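Local coordinates for protein R-imine reductase (PDB 3ZGY) that catalyses the NADPH-dependent, R-selective reduction of an imine substrate, as an oxidoreductase related to the 3-hydroxyisobutyrate dehydrogenases, at residues D[201-206]-D[274-279]; D[284-289]-D[300-305]; D[20-25]-D[36-41]; D[84-89]-D[131-136]; D[237-240]-D[245-248]. All blocks are in the same frame, centred on the assembly; numbering follows the deposited sequence.

Contact 1: D[201-206]-D[274-279]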
# COMPACT_ATOMS: atom_id res chain seq x y z
N PHE D 201 1.08 -6.70 3.93
CA PHE D 201 0.28 -7.89 3.77
C PHE D 201 1.00 -9.10 4.34
O PHE D 201 0.42 -9.85 5.12
CB PHE D 201 -0.08 -8.07 2.30
CG PHE D 201 -0.75 -9.35 1.99
CD1 PHE D 201 -2.08 -9.54 2.32
CD2 PHE D 201 -0.05 -10.37 1.37
CE1 PHE D 201 -2.71 -10.75 2.04
CE2 PHE D 201 -0.67 -11.59 1.07
CZ PHE D 201 -2.00 -11.78 1.43
N LEU D 202 2.27 -9.27 3.98
CA LEU D 202 3.06 -10.43 4.44
C LEU D 202 3.28 -10.45 5.96
O LEU D 202 3.17 -11.47 6.60
CB LEU D 202 4.42 -10.49 3.74
CG LEU D 202 4.27 -10.73 2.23
CD1 LEU D 202 5.62 -10.70 1.53
CD2 LEU D 202 3.58 -12.03 1.92
N GLN D 203 3.55 -9.29 6.54
CA GLN D 203 3.63 -9.18 7.97
C GLN D 203 2.31 -9.66 8.63
O GLN D 203 2.33 -10.32 9.64
CB GLN D 203 3.86 -7.73 8.34
CG GLN D 203 4.00 -7.48 9.82
CD GLN D 203 5.34 -7.92 10.37
OE1 GLN D 203 5.40 -8.53 11.41
NE2 GLN D 203 6.42 -7.59 9.66
N GLY D 204 1.17 -9.25 8.07
CA GLY D 204 -0.13 -9.59 8.62
C GLY D 204 -0.37 -11.07 8.45
O GLY D 204 -0.89 -11.73 9.33
N ALA D 205 -0.03 -11.61 7.30
CA ALA D 205 -0.24 -13.02 7.07
C ALA D 205 0.61 -13.83 8.05
O ALA D 205 0.16 -14.79 8.58
CB ALA D 205 0.06 -13.42 5.61
N ALA D 206 1.83 -13.43 8.30
CA ALA D 206 2.67 -14.13 9.25
C ALA D 206 2.09 -14.09 10.66
O ALA D 206 2.07 -15.08 11.34
CB ALA D 206 4.04 -13.53 9.25
N GLU D 274 11.14 -6.38 12.26
CA GLU D 274 11.82 -5.22 11.70
C GLU D 274 10.88 -4.14 11.15
O GLU D 274 10.98 -2.96 11.53
CB GLU D 274 12.81 -5.66 10.67
CG GLU D 274 14.02 -6.32 11.32
CD GLU D 274 14.66 -7.35 10.42
OE1 GLU D 274 14.94 -7.03 9.25
OE2 GLU D 274 14.90 -8.48 10.89
N LEU D 275 9.88 -4.54 10.39
CA LEU D 275 8.95 -3.56 9.87
C LEU D 275 8.24 -2.75 10.98
O LEU D 275 8.26 -1.52 10.93
CB LEU D 275 7.97 -4.21 8.89
CG LEU D 275 6.83 -3.32 8.44
CD1 LEU D 275 7.33 -2.04 7.79
CD2 LEU D 275 6.00 -4.13 7.46
N PRO D 276 7.64 -3.42 11.98
CA PRO D 276 7.01 -2.63 13.08
C PRO D 276 8.00 -1.74 13.84
O PRO D 276 7.62 -0.65 14.26
CB PRO D 276 6.49 -3.70 14.01
CG PRO D 276 6.25 -4.87 13.13
CD PRO D 276 7.30 -4.85 12.07
N ARG D 277 9.25 -2.17 13.98
CA ARG D 277 10.27 -1.31 14.59
C ARG D 277 10.58 -0.08 13.74
O ARG D 277 10.61 1.05 14.24
CB ARG D 277 11.56 -2.07 14.81
CG ARG D 277 11.50 -2.93 16.05
CD ARG D 277 12.84 -3.52 16.43
NE ARG D 277 12.71 -4.80 17.12
CZ ARG D 277 13.08 -5.98 16.62
NH1 ARG D 277 13.61 -6.10 15.41
NH2 ARG D 277 12.91 -7.08 17.37
N PHE D 278 10.79 -0.32 12.44
CA PHE D 278 10.94 0.80 11.51
C PHE D 278 9.80 1.83 11.61
O PHE D 278 10.04 3.03 11.74
CB PHE D 278 10.99 0.28 10.11
CG PHE D 278 11.13 1.34 9.12
CD1 PHE D 278 12.35 1.91 8.87
CD2 PHE D 278 10.02 1.82 8.45
CE1 PHE D 278 12.49 2.91 7.93
CE2 PHE D 278 10.15 2.83 7.54
CZ PHE D 278 11.39 3.38 7.27
N ILE D 279 8.57 1.35 11.58
CA ILE D 279 7.44 2.22 11.74
C ILE D 279 7.55 3.06 13.03
O ILE D 279 7.33 4.25 13.00
CB ILE D 279 6.16 1.37 11.74
CG1 ILE D 279 5.94 0.79 10.37
CG2 ILE D 279 4.92 2.16 12.13
CD1 ILE D 279 4.77 -0.15 10.31

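Contact 2: D[284-289]-D[300-305]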
# COMPACT_ATOMS: atom_id res chain seq x y z
N ASP D 284 9.09 8.05 16.43
CA ASP D 284 9.88 8.57 17.54
C ASP D 284 10.53 9.89 17.17
O ASP D 284 10.48 10.86 17.92
CB ASP D 284 10.96 7.56 17.98
CG ASP D 284 10.41 6.44 18.89
OD1 ASP D 284 9.30 6.59 19.50
OD2 ASP D 284 11.10 5.39 18.97
N ARG D 285 11.16 9.90 16.00
CA ARG D 285 11.81 11.10 15.50
C ARG D 285 10.84 12.28 15.42
O ARG D 285 11.17 13.38 15.83
CB ARG D 285 12.32 10.85 14.12
CG ARG D 285 13.43 9.84 14.08
CD ARG D 285 13.97 9.72 12.66
NE ARG D 285 14.68 8.47 12.52
CZ ARG D 285 14.98 7.86 11.37
NH1 ARG D 285 14.62 8.36 10.19
NH2 ARG D 285 15.63 6.71 11.41
N ALA D 286 9.62 12.04 14.95
CA ALA D 286 8.67 13.13 14.89
C ALA D 286 8.37 13.65 16.29
O ALA D 286 8.18 14.86 16.49
CB ALA D 286 7.38 12.71 14.19
N VAL D 287 8.33 12.73 17.26
CA VAL D 287 7.96 13.10 18.62
C VAL D 287 9.08 13.96 19.19
O VAL D 287 8.81 15.01 19.78
CB VAL D 287 7.66 11.85 19.48
CG1 VAL D 287 7.86 12.13 20.97
CG2 VAL D 287 6.23 11.40 19.22
N ALA D 288 10.31 13.52 18.93
CA ALA D 288 11.52 14.22 19.31
C ALA D 288 11.70 15.59 18.65
O ALA D 288 12.53 16.34 19.10
CB ALA D 288 12.76 13.36 19.01
N ASP D 289 10.99 15.90 17.58
CA ASP D 289 11.04 17.23 16.98
C ASP D 289 9.80 17.96 17.40
O ASP D 289 9.38 18.90 16.75
CB ASP D 289 11.08 17.16 15.44
CG ASP D 289 12.35 16.52 14.91
OD1 ASP D 289 13.22 16.13 15.73
OD2 ASP D 289 12.46 16.40 13.67
N ILE D 300 5.88 13.64 7.12
CA ILE D 300 6.50 13.99 5.83
C ILE D 300 7.88 14.63 6.07
O ILE D 300 8.79 14.45 5.25
CB ILE D 300 5.58 14.90 4.97
CG1 ILE D 300 6.14 15.10 3.57
CG2 ILE D 300 5.37 16.27 5.60
CD1 ILE D 300 5.94 13.93 2.65
N GLU D 301 8.06 15.35 7.17
CA GLU D 301 9.40 15.93 7.51
C GLU D 301 10.49 14.88 7.71
O GLU D 301 11.64 15.09 7.35
CB GLU D 301 9.29 16.82 8.72
CG GLU D 301 8.52 18.09 8.34
CD GLU D 301 8.21 19.01 9.51
OE1 GLU D 301 8.73 18.78 10.62
OE2 GLU D 301 7.45 19.98 9.31
N GLN D 302 10.10 13.72 8.21
CA GLN D 302 11.02 12.61 8.35
C GLN D 302 11.40 12.04 7.00
O GLN D 302 12.55 11.66 6.78
CB GLN D 302 10.36 11.54 9.20
CG GLN D 302 10.78 11.58 10.64
CD GLN D 302 10.64 12.95 11.28
OE1 GLN D 302 9.55 13.52 11.38
NE2 GLN D 302 11.76 13.46 11.76
N PHE D 303 10.44 12.02 6.07
CA PHE D 303 10.72 11.51 4.73
C PHE D 303 11.47 12.46 3.80
O PHE D 303 12.11 12.04 2.87
CB PHE D 303 9.43 11.04 4.10
CG PHE D 303 8.99 9.72 4.64
CD1 PHE D 303 9.47 8.54 4.08
CD2 PHE D 303 8.17 9.65 5.75
CE1 PHE D 303 9.08 7.32 4.55
CE2 PHE D 303 7.75 8.43 6.23
CZ PHE D 303 8.23 7.26 5.64
N ARG D 304 11.44 13.74 4.12
CA ARG D 304 12.29 14.71 3.46
C ARG D 304 13.77 14.77 3.85
O ARG D 304 14.51 15.41 3.13
CB ARG D 304 11.69 16.07 3.66
CG ARG D 304 10.45 16.24 2.78
CD ARG D 304 9.69 17.48 3.20
NE ARG D 304 8.52 17.61 2.35
CZ ARG D 304 7.47 18.34 2.66
NH1 ARG D 304 7.45 19.01 3.79
NH2 ARG D 304 6.43 18.40 1.81
N THR D 305 14.19 14.18 4.97
CA THR D 305 15.61 14.22 5.43
C THR D 305 16.44 12.96 5.22
O THR D 305 16.11 11.94 5.76
CB THR D 305 15.67 14.43 6.97
OG1 THR D 305 14.48 15.07 7.50
CG2 THR D 305 16.90 15.22 7.35

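Contact 3: D[20-25]-D[36-41]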
# COMPACT_ATOMS: atom_id res chain seq x y z
N THR D 20 0.49 7.49 -39.67
CA THR D 20 1.68 7.81 -38.86
C THR D 20 2.61 6.65 -38.59
O THR D 20 2.36 5.84 -37.70
CB THR D 20 1.27 8.34 -37.50
OG1 THR D 20 0.16 9.21 -37.67
CG2 THR D 20 2.47 9.07 -36.85
N PRO D 21 3.71 6.58 -39.30
CA PRO D 21 4.68 5.54 -39.02
C PRO D 21 5.39 5.70 -37.68
O PRO D 21 5.63 6.83 -37.26
CB PRO D 21 5.70 5.67 -40.16
CG PRO D 21 5.37 6.91 -40.90
CD PRO D 21 4.20 7.58 -40.24
N VAL D 22 5.66 4.56 -37.02
CA VAL D 22 6.33 4.51 -35.74
C VAL D 22 7.31 3.33 -35.65
O VAL D 22 7.01 2.26 -36.10
CB VAL D 22 5.36 4.48 -34.53
CG1 VAL D 22 4.05 5.11 -34.86
CG2 VAL D 22 5.11 3.12 -34.05
N THR D 23 8.49 3.59 -35.06
CA THR D 23 9.51 2.59 -34.85
C THR D 23 9.51 2.16 -33.40
O THR D 23 9.20 2.97 -32.49
CB THR D 23 10.86 3.14 -35.27
OG1 THR D 23 10.89 3.22 -36.72
CG2 THR D 23 11.99 2.27 -34.81
N VAL D 24 9.79 0.87 -33.16
CA VAL D 24 9.89 0.36 -31.81
C VAL D 24 11.22 -0.31 -31.71
O VAL D 24 11.52 -1.23 -32.47
CB VAL D 24 8.77 -0.61 -31.44
CG1 VAL D 24 9.06 -1.26 -30.10
CG2 VAL D 24 7.44 0.12 -31.34
N ILE D 25 12.02 0.12 -30.74
CA ILE D 25 13.36 -0.42 -30.55
C ILE D 25 13.45 -1.13 -29.24
O ILE D 25 13.18 -0.56 -28.17
CB ILE D 25 14.41 0.67 -30.65
CG1 ILE D 25 14.56 1.04 -32.13
CG2 ILE D 25 15.74 0.19 -30.12
CD1 ILE D 25 15.20 2.38 -32.35
N GLY D 36 3.01 -4.29 -30.84
CA GLY D 36 1.73 -4.95 -31.09
C GLY D 36 0.60 -3.96 -31.12
O GLY D 36 -0.13 -3.86 -32.11
N ALA D 37 0.57 -3.14 -30.11
CA ALA D 37 -0.42 -2.10 -30.06
C ALA D 37 -0.32 -1.12 -31.24
O ALA D 37 -1.34 -0.65 -31.74
CB ALA D 37 -0.33 -1.35 -28.75
N PHE D 38 0.87 -0.79 -31.67
CA PHE D 38 0.95 0.21 -32.72
C PHE D 38 0.42 -0.39 -34.03
O PHE D 38 -0.28 0.29 -34.77
CB PHE D 38 2.40 0.79 -32.89
CG PHE D 38 2.79 1.75 -31.81
CD1 PHE D 38 2.02 2.86 -31.55
CD2 PHE D 38 3.96 1.57 -31.08
CE1 PHE D 38 2.38 3.75 -30.54
CE2 PHE D 38 4.32 2.45 -30.07
CZ PHE D 38 3.53 3.52 -29.79
N LEU D 39 0.78 -1.64 -34.30
CA LEU D 39 0.25 -2.38 -35.47
C LEU D 39 -1.28 -2.54 -35.39
O LEU D 39 -1.98 -2.20 -36.33
CB LEU D 39 0.89 -3.76 -35.60
CG LEU D 39 2.14 -3.84 -36.46
CD1 LEU D 39 2.65 -5.26 -36.29
CD2 LEU D 39 1.91 -3.52 -37.93
N GLY D 40 -1.75 -3.01 -34.25
CA GLY D 40 -3.18 -3.15 -34.00
C GLY D 40 -4.03 -1.88 -34.11
O GLY D 40 -5.24 -1.95 -34.26
N ALA D 41 -3.42 -0.72 -34.03
CA ALA D 41 -4.15 0.49 -34.15
C ALA D 41 -3.94 1.06 -35.55
O ALA D 41 -4.32 2.18 -35.84
CB ALA D 41 -3.67 1.49 -33.11

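Contact 4: D[84-89]-D[131-136]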
# COMPACT_ATOMS: atom_id res chain seq x y z
N SER D 84 16.19 -2.84 -21.55
CA SER D 84 16.27 -3.26 -20.14
C SER D 84 16.61 -2.10 -19.22
O SER D 84 16.03 -2.00 -18.14
CB SER D 84 17.23 -4.43 -19.96
OG SER D 84 18.50 -4.06 -20.44
N ASP D 85 17.49 -1.18 -19.66
CA ASP D 85 17.87 -0.03 -18.79
C ASP D 85 18.61 1.05 -19.59
O ASP D 85 18.83 0.87 -20.79
CB ASP D 85 18.74 -0.51 -17.64
CG ASP D 85 20.00 -1.26 -18.13
OD1 ASP D 85 20.51 -1.03 -19.25
OD2 ASP D 85 20.50 -2.09 -17.39
N TYR D 86 18.98 2.17 -18.93
CA TYR D 86 19.53 3.36 -19.65
C TYR D 86 20.93 3.04 -20.21
O TYR D 86 21.31 3.56 -21.23
CB TYR D 86 19.45 4.66 -18.80
CG TYR D 86 18.06 5.31 -18.88
CD1 TYR D 86 16.93 4.68 -18.38
CD2 TYR D 86 17.86 6.55 -19.48
CE1 TYR D 86 15.68 5.24 -18.45
CE2 TYR D 86 16.60 7.13 -19.53
CZ TYR D 86 15.50 6.47 -19.04
OH TYR D 86 14.18 6.99 -19.13
N ASP D 87 21.62 2.08 -19.61
CA ASP D 87 22.90 1.61 -20.20
C ASP D 87 22.69 1.05 -21.56
O ASP D 87 23.47 1.32 -22.46
CB ASP D 87 23.58 0.54 -19.32
CG ASP D 87 23.98 1.07 -17.94
OD1 ASP D 87 24.17 2.30 -17.78
OD2 ASP D 87 24.14 0.26 -17.02
N ALA D 88 21.63 0.26 -21.73
CA ALA D 88 21.30 -0.26 -23.09
C ALA D 88 20.91 0.88 -24.00
O ALA D 88 21.26 0.87 -25.20
CB ALA D 88 20.19 -1.30 -23.04
N VAL D 89 20.17 1.86 -23.45
CA VAL D 89 19.77 2.99 -24.28
C VAL D 89 21.02 3.64 -24.79
O VAL D 89 21.13 3.97 -25.98
CB VAL D 89 18.89 4.00 -23.53
CG1 VAL D 89 18.63 5.22 -24.38
CG2 VAL D 89 17.55 3.39 -23.13
N TYR D 131 12.07 14.91 -27.20
CA TYR D 131 12.28 13.78 -26.32
C TYR D 131 11.20 13.75 -25.28
O TYR D 131 10.98 14.73 -24.57
CB TYR D 131 13.65 13.89 -25.61
CG TYR D 131 13.96 12.74 -24.70
CD1 TYR D 131 14.30 11.48 -25.23
CD2 TYR D 131 13.93 12.89 -23.32
CE1 TYR D 131 14.62 10.43 -24.41
CE2 TYR D 131 14.24 11.82 -22.51
CZ TYR D 131 14.55 10.59 -23.06
OH TYR D 131 14.82 9.49 -22.25
N LEU D 132 10.52 12.62 -25.19
CA LEU D 132 9.69 12.29 -24.04
C LEU D 132 10.25 11.13 -23.27
O LEU D 132 10.73 10.14 -23.85
CB LEU D 132 8.31 11.86 -24.46
CG LEU D 132 7.45 12.90 -25.09
CD1 LEU D 132 6.17 12.22 -25.50
CD2 LEU D 132 7.16 14.03 -24.14
N ASP D 133 10.22 11.25 -21.96
CA ASP D 133 10.68 10.19 -21.13
C ASP D 133 9.50 9.64 -20.47
O ASP D 133 8.66 10.38 -19.92
CB ASP D 133 11.69 10.66 -20.13
CG ASP D 133 12.44 9.50 -19.54
OD1 ASP D 133 11.86 8.87 -18.58
OD2 ASP D 133 13.59 9.25 -20.00
N GLY D 134 9.37 8.33 -20.53
CA GLY D 134 8.25 7.67 -19.83
C GLY D 134 8.54 6.44 -19.01
O GLY D 134 9.70 5.99 -18.87
N ALA D 135 7.46 5.89 -18.50
CA ALA D 135 7.50 4.69 -17.64
C ALA D 135 6.19 3.90 -17.77
O ALA D 135 5.11 4.49 -17.92
CB ALA D 135 7.67 5.13 -16.20
N ILE D 136 6.31 2.60 -17.75
CA ILE D 136 5.15 1.71 -17.89
C ILE D 136 4.82 1.08 -16.58
O ILE D 136 5.62 0.37 -16.06
CB ILE D 136 5.44 0.58 -18.87
CG1 ILE D 136 5.88 1.31 -20.17
CG2 ILE D 136 4.21 -0.28 -19.01
CD1 ILE D 136 6.10 0.54 -21.46

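Contact 5: D[237-240]-D[245-248]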
# COMPACT_ATOMS: atom_id res chain seq x y z
N ALA D 237 -3.13 14.72 1.84
CA ALA D 237 -2.42 15.50 0.84
C ALA D 237 -2.68 16.99 1.07
O ALA D 237 -1.73 17.76 1.07
CB ALA D 237 -2.81 15.08 -0.56
N ARG D 238 -3.94 17.40 1.30
CA ARG D 238 -4.22 18.81 1.61
C ARG D 238 -3.40 19.28 2.80
O ARG D 238 -2.81 20.35 2.78
CB ARG D 238 -5.70 19.08 1.84
CG ARG D 238 -6.55 18.90 0.58
CD ARG D 238 -7.96 19.44 0.73
NE ARG D 238 -8.76 18.61 1.63
CZ ARG D 238 -9.43 17.50 1.30
NH1 ARG D 238 -9.43 17.02 0.05
NH2 ARG D 238 -10.10 16.84 2.23
N GLN D 239 -3.25 18.44 3.82
CA GLN D 239 -2.42 18.87 4.95
C GLN D 239 -0.98 19.09 4.60
O GLN D 239 -0.38 20.03 5.07
CB GLN D 239 -2.50 17.90 6.11
CG GLN D 239 -3.90 17.82 6.71
CD GLN D 239 -3.96 16.87 7.88
OE1 GLN D 239 -3.00 16.71 8.65
NE2 GLN D 239 -5.10 16.25 8.04
N ILE D 240 -0.42 18.19 3.81
CA ILE D 240 0.97 18.31 3.39
C ILE D 240 1.16 19.54 2.52
O ILE D 240 2.16 20.22 2.63
CB ILE D 240 1.43 17.07 2.62
CG1 ILE D 240 1.59 15.88 3.59
CG2 ILE D 240 2.75 17.32 1.92
CD1 ILE D 240 1.58 14.54 2.89
N TYR D 245 -0.75 20.35 10.14
CA TYR D 245 -0.96 18.94 10.50
C TYR D 245 -1.85 18.76 11.75
O TYR D 245 -1.42 18.21 12.76
CB TYR D 245 0.39 18.27 10.70
CG TYR D 245 1.35 18.53 9.58
CD1 TYR D 245 1.07 18.13 8.27
CD2 TYR D 245 2.55 19.16 9.81
CE1 TYR D 245 1.97 18.37 7.22
CE2 TYR D 245 3.45 19.41 8.77
CZ TYR D 245 3.16 19.01 7.48
OH TYR D 245 4.07 19.27 6.47
N PRO D 246 -3.11 19.20 11.67
CA PRO D 246 -4.02 19.05 12.80
C PRO D 246 -4.09 17.61 13.24
O PRO D 246 -4.03 16.71 12.40
CB PRO D 246 -5.38 19.47 12.21
CG PRO D 246 -5.25 19.22 10.75
CD PRO D 246 -3.84 19.61 10.46
N ALA D 247 -4.25 17.40 14.55
CA ALA D 247 -4.34 16.06 15.11
C ALA D 247 -5.62 15.35 14.74
O ALA D 247 -5.62 14.11 14.62
CB ALA D 247 -4.17 16.08 16.62
N ASP D 248 -6.70 16.11 14.52
CA ASP D 248 -8.03 15.55 14.24
C ASP D 248 -8.32 14.30 15.13
O ASP D 248 -8.70 13.23 14.63
CB ASP D 248 -8.19 15.29 12.73

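Contact 1: D[201-206]-D[274-279]
Q203 and L275 bring two helices together at their closest backbone point, with Q203 CA and L275 CA 8.0 Å apart, and the gap left between the helices is bridged by one long side chain from one side and a leucine and a proline from the other. Q203, within helix 182-209, points its CB toward segment 274-279. Its CG swings anti to the backbone N (chi1 -178°) and the chain then bends at chi2, which carries the amide across to the first turn of helix 274-291. The proline ring and the glutamine chain come from opposite directions, with Q203 CD 4.0 Å from P276 CD. Beside it L275 slides past Q203 in the opposite direction. The methyl L275 CD2 lies 4.3 Å from Q203 CB, next to the aliphatic base of the glutamine. The touch is thus one of van der Waals packing, small in area but wholly buried, made by three side chains. P276 is backed on its other contacts by L262 and I263 of helix 252-269, and S266 of that helix touches Q203. The second subunit closes in as well: its F303 packs on both L202 and Q203, and its R285 forms a salt bridge with E274. Contact 1 therefore belongs to the all-helical C-terminal domain, where the end of the long helix 182-209 meets the shorter helices that follow; dimers in which the two subunits interlock through such helical domains are characteristic of imine reductases.

Contact 2: D[284-289]-D[300-305]
The C-terminal end of the helical domain folds back here, helix 300-304 laying Q302 against R285, A286 and D289 of helix 274-291. The short axes pass 9.8 Å apart at 106°, nearly perpendicular, and Q302 fills the gap at the crossing. Its chain bends at chi2 and turns the amide over the other helix. The oxygen Q302 OE1 rests on the methyl of the alanine, 3.6 Å from A286 CB, while on the other branch Q302 NE2 is 3.6 Å from R285 CB. Behind the amide, Q302 CG also lies 3.9 Å from R285 CB. D289 reaches in from the opposite direction, with D289 OD2 3.6 Å from Q302 NE2 and the carboxylate and amide planes 60° apart: a polar neighbour, too distant to count as a bond. This is the helical C-terminal domain of a reductive aminase-like subunit, and its dimer interface lies close by. The arginine shows it: R285 packs through its CB on Q302, yet its extended chain carries the guanidinium on to a salt bridge with E274 of the second subunit. T305, just past the helix, turns its hydroxyl back to E301, with T305 OG1 2.8 Å from E301 O.

Contact 3: D[20-25]-D[36-41]
F38 leans its ring on V22 and V24, the two valines of strand 22-25 whose CB atoms point toward helix 29-40. The tight part is V22. Its methyl CG2 stands over one face of the phenyl, 3.4 Å above the ring plane and set toward the rim, nearest to F38 CG and F38 CD2 and 3.8 Å from the ring centroid. The line from centroid to methyl is 27° off the ring normal, a CH-pi contact over the face. The two side chains cross at about a right angle, with the methyl lying over the face. V24 is placed differently: its CG2 comes to the edge, close to the ring plane, 3.8 Å from F38 CD2, and adds a slighter touch. F38 CG lies anti to its own carbonyl carbon (chi1 -75°), which turns the ring from the helix down onto the sheet. The loose side of the helix is at G40, which is exposed, and A37, which is partly so, while both valines and F38 are buried. L39 packs on T45 and A63. V24 also lies about 4 Å, side chain to side chain, from L27, one of the residues that bind NADP(+). This is the start of the Rossmann beta-alpha-beta unit, strand 22-25, helix 29-40 and strand 45-48. V22 and V24 pair by backbone bonds with T46 of the parallel strand 45-48, and T23 pairs with L78 and V80 on strand 78-81; the F38 ring also touches T45, V80 and L169.

Contact 4: D[84-89]-D[131-136]
Y86 spans the space between helix 86-93 and strand 130-136 with its one aromatic side chain, and D133 receives its tip. From CB, which points toward the strand, the chain starts with CG anti to the carbonyl carbon (chi1 -82°), and the ring runs out past N108 and Q116. On its outer half Y86 CE2 passes 4.0 Å from Y131 OH, and Y86 CZ lies 3.5 Å from D133 OD2. The hydroxyl at the end does the bonding: Y86 OH donates to D133 OD2 over 2.5 Å, and T110 O is a weak further partner. D133 OD2 lies at the ring edge, in its plane, and the ring and carboxylate planes are 22° apart. Y131, coming from the opposite direction to Y86, donates from its own strand to the same oxygen, Y131 OH to D133 OD2 measuring 2.6 Å. This second donor arrives on the anti side, 19° out of the carboxylate plane, and Y131 OH also bonds to N108 ND2. At the start of the helix D85 is the N-cap, its OD1 accepting from A88 N over 3.0 Å. S84, just before it, is a residue of the NADP(+) site. Two hydroxyl donors share one buried carboxylate oxygen, which probably holds the D133 carboxylate and both tyrosine hydroxyls in place.

Contact 5: D[237-240]-D[245-248]
Q239 and P246 form the inner shell: the extended glutamine of helix 233-241 runs up to the proline ring from the opposite direction, Q239 CD lying 3.8 Å from P246 CD. Its carboxamide oxygen comes to rest beside the following loop, with Q239 OE1 3.5 Å from P246 CD and also 3.5 Å from Y245 CA, as packing. The second member is Y245, whose ring swings back toward the helix. It meets the backbone there: Y245 CE1 is 3.6 Å from the carbonyl oxygen Q239 O, and I240 CA lies at the ring edge, close to its plane, 4.0 Å from Y245 CE1. The side chain I240 CG1 stands 4.4 Å from Y245 CE1, a looser apolar touch. Further out, Y245 is held by backbone bonding with G295 and by packing on P297, A298, I300 and E301, so the ring is wedged between helix 233-241 and the last helix. P297 also touches Q239, and L202 of the second subunit touches I240. Before helix 252-269 begins, the loop after helix 233-241 thus folds back along the end of that helix, within the helical C-terminal domain and close to the dimer interface.

How the contacts relate
The five contacts divide between two domains. Contacts 3 and 4 lie in the Rossmann-type NADP-binding domain and reach the same sheet, their centres 17 Å apart. Contacts 1, 2 and 5 lie in the helical C-terminal domain, and each also touches the second subunit. Contacts 1 and 2 share helix 274-291, with centres 20 Å apart; contact 5 is nested in the chain loop closed by contact 1. Contacts 2 and 5 meet directly, I300 CG2 lying 3.4 Å from Y245 OH. The cofactor residues are near contacts 3 and 4, whereas contacts 1, 2 and 5 are away from them; the centres of contacts 2 and 3 are about 48 Å apart.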